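Local coordinates for protein beta-glucosidase (Saccharopolyspora erythraea D, PDB 5M6G) that probably hydrolyses terminal, non-reducing beta-D-glucosyl residues, releasing beta-D-glucose, as a glycosyl hydrolase family 3 enzyme, at residues 439-444 against 462-467. Residues are numbered along the deposited sequence; the frame is centred on the assembly and turned at random.
With MG (magnesium ion), chain G.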
loop_
_atom_site.group_PDB
_atom_site.type_symbol
_atom_site.label_atom_id
_atom_site.label_comp_id
_atom_site.label_asym_id
_atom_site.label_seq_id
_atom_site.Cartn_x
_atom_site.Cartn_y
_atom_site.Cartn_z
ATOM N N ASP A 439 18.535 -9.132 10.644
ATOM C CA ASP A 439 19.179 -9.728 9.478
ATOM C C ASP A 439 18.132 -10.470 8.653
ATOM O O ASP A 439 18.250 -11.657 8.361
ATOM C CB ASP A 439 20.301 -10.681 9.903
ATOM C CG ASP A 439 21.165 -11.138 8.734
ATOM O OD1 ASP A 439 21.349 -10.357 7.782
ATOM O OD2 ASP A 439 21.682 -12.279 8.775
ATOM N N ASP A 440 17.074 -9.766 8.249
ATOM C CA ASP A 440 15.953 -10.465 7.623
ATOM C C ASP A 440 15.263 -9.501 6.662
ATOM O O ASP A 440 14.537 -8.604 7.095
ATOM C CB ASP A 440 14.993 -10.998 8.678
ATOM C CG ASP A 440 14.053 -12.056 8.131
ATOM O OD1 ASP A 440 13.182 -11.719 7.300
ATOM O OD2 ASP A 440 14.179 -13.230 8.538
ATOM N N ILE A 441 15.501 -9.705 5.363
ATOM C CA ILE A 441 14.897 -8.864 4.333
ATOM C C ILE A 441 13.382 -8.874 4.462
ATOM O O ILE A 441 12.724 -7.826 4.394
ATOM C CB ILE A 441 15.338 -9.344 2.938
ATOM C CG1 ILE A 441 16.845 -9.144 2.758
ATOM C CG2 ILE A 441 14.531 -8.653 1.853
ATOM C CD1 ILE A 441 17.253 -7.690 2.651
ATOM N N GLY A 442 12.805 -10.060 4.643
ATOM C CA GLY A 442 11.352 -10.151 4.669
ATOM C C GLY A 442 10.747 -9.484 5.893
ATOM O O GLY A 442 9.722 -8.807 5.795
ATOM N N ASN A 443 11.364 -9.666 7.065
ATOM C CA ASN A 443 10.847 -8.994 8.258
ATOM C C ASN A 443 10.962 -7.478 8.129
ATOM O O ASN A 443 10.052 -6.742 8.531
ATOM C CB ASN A 443 11.572 -9.471 9.519
ATOM C CG ASN A 443 11.236 -10.909 9.890
ATOM O OD1 ASN A 443 10.300 -11.506 9.352
ATOM N ND2 ASN A 443 12.016 -11.476 10.818
ATOM N N GLN A 444 12.072 -6.987 7.574
ATOM C CA GLN A 444 12.223 -5.542 7.449
ATOM C C GLN A 444 11.324 -4.979 6.357
ATOM O O GLN A 444 11.081 -3.774 6.330
ATOM C CB GLN A 444 13.688 -5.170 7.190
ATOM C CG GLN A 444 14.175 -5.373 5.746
ATOM C CD GLN A 444 15.675 -5.156 5.599
ATOM O OE1 GLN A 444 16.454 -5.524 6.484
ATOM N NE2 GLN A 444 16.090 -4.571 4.471
ATOM N N GLY A 462 18.057 -7.165 -1.660
ATOM C CA GLY A 462 18.173 -6.015 -0.796
ATOM C C GLY A 462 19.315 -6.214 0.178
ATOM O O GLY A 462 20.141 -7.120 0.029
ATOM N N THR A 463 19.360 -5.324 1.150
ATOM C CA THR A 463 20.408 -5.297 2.161
ATOM C C THR A 463 19.753 -5.299 3.535
ATOM O O THR A 463 18.883 -4.464 3.798
ATOM C CB THR A 463 21.281 -4.047 2.002
ATOM O OG1 THR A 463 21.896 -4.047 0.701
ATOM C CG2 THR A 463 22.339 -3.986 3.107
ATOM N N THR A 464 20.166 -6.227 4.403
ATOM C CA THR A 464 19.583 -6.276 5.739
ATOM C C THR A 464 20.177 -5.185 6.626
ATOM O O THR A 464 21.180 -4.543 6.301
ATOM C CB THR A 464 19.775 -7.654 6.393
ATOM O OG1 THR A 464 21.148 -7.848 6.785
ATOM C CG2 THR A 464 19.361 -8.765 5.438
ATOM N N ILE A 465 19.518 -4.957 7.760
ATOM C CA ILE A 465 19.989 -3.944 8.696
ATOM C C ILE A 465 21.365 -4.323 9.236
ATOM O O ILE A 465 22.253 -3.471 9.366
ATOM C CB ILE A 465 18.949 -3.750 9.819
ATOM C CG1 ILE A 465 17.655 -3.166 9.219
ATOM C CG2 ILE A 465 19.510 -2.875 10.924
ATOM C CD1 ILE A 465 16.462 -3.104 10.169
ATOM N N LEU A 466 21.566 -5.611 9.530
ATOM C CA LEU A 466 22.868 -6.098 9.992
ATOM C C LEU A 466 23.949 -5.897 8.936
ATOM O O LEU A 466 25.097 -5.559 9.259
ATOM C CB LEU A 466 22.769 -7.578 10.361
ATOM C CG LEU A 466 24.113 -8.281 10.637
ATOM C CD1 LEU A 466 24.773 -7.715 11.911
ATOM C CD2 LEU A 466 23.938 -9.791 10.725
ATOM N N GLU A 467 23.606 -6.107 7.667
ATOM C CA GLU A 467 24.591 -5.896 6.615
ATOM C C GLU A 467 24.944 -4.421 6.488
ATOM O O GLU A 467 26.113 -4.071 6.272
ATOM C CB GLU A 467 24.066 -6.460 5.296
ATOM C CG GLU A 467 23.977 -7.983 5.305
ATOM C CD GLU A 467 23.257 -8.530 4.089
ATOM O OE1 GLU A 467 22.492 -7.766 3.458
ATOM O OE2 GLU A 467 23.468 -9.719 3.764
HETATM MG MG MG G . 20.459 -9.257 -0.046
HETATM O O HOH W 1 21.810 -11.576 5.343
HETATM O O HOH W 2 20.249 -9.104 -2.257
HETATM O O HOH W 3 20.470 -9.372 1.983
HETATM O O HOH W 4 20.813 -11.376 -0.070
HETATM O O HOH W 5 18.253 -10.005 -0.107
HETATM O O HOH W 6 22.467 -8.699 -0.207
#
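Thr464 OG1 donates to Asp439 OD1 at 2.7 Å, meeting the lone pair that faces away from OD2. The same hydroxyl oxygen accepts from Glu467 N at 3.1 Å; chi1 of 73° sets OG1 between the backbone N and the carbonyl carbon, within reach of both Asp439 OD1 and the Glu467 amide. Glu467 OE1 in turn receives Thr464 N at 2.9 Å, from above the carboxylate plane; the two reciprocal bonds define a capping box at the start of helix 465-472. Water 1 donates to both Asp439 OD1 and Glu467 OE2, and so probably eases the proximity of these two acids. With an alanine here, the Glu467 amide would probably lose its side-chain acceptor and Asp439 OD1 its hydroxyl donor. The amide of Gln444 provides the second polar link: NE2 gives a nearly straight bond (167°) to Thr463 O at 2.9 Å, and also bonds Gly563 O, while OE1 accepts a weak, bent bond from Ile465 N. Both helix starts belong to the C-terminal domain of family 3, where Leu466 and Asp439 also touch Tyr480 of strand 478-480, at the edge of the mixed sheet. Asp440 caps the other helix, its OD1 accepting from Asn443 N. Around these bonds, Ile441 CD1 packs against the Gly462-Thr463 peptide, 3.5 Å from Gly462 C, and its side chain crosses that of Thr464 at about a right angle. Leu466 CD2 lies against Asp439 CG at 3.7 Å. Gly462 O and five waters coordinate a magnesium ion; water 3 of that shell donates to Glu467 OE1.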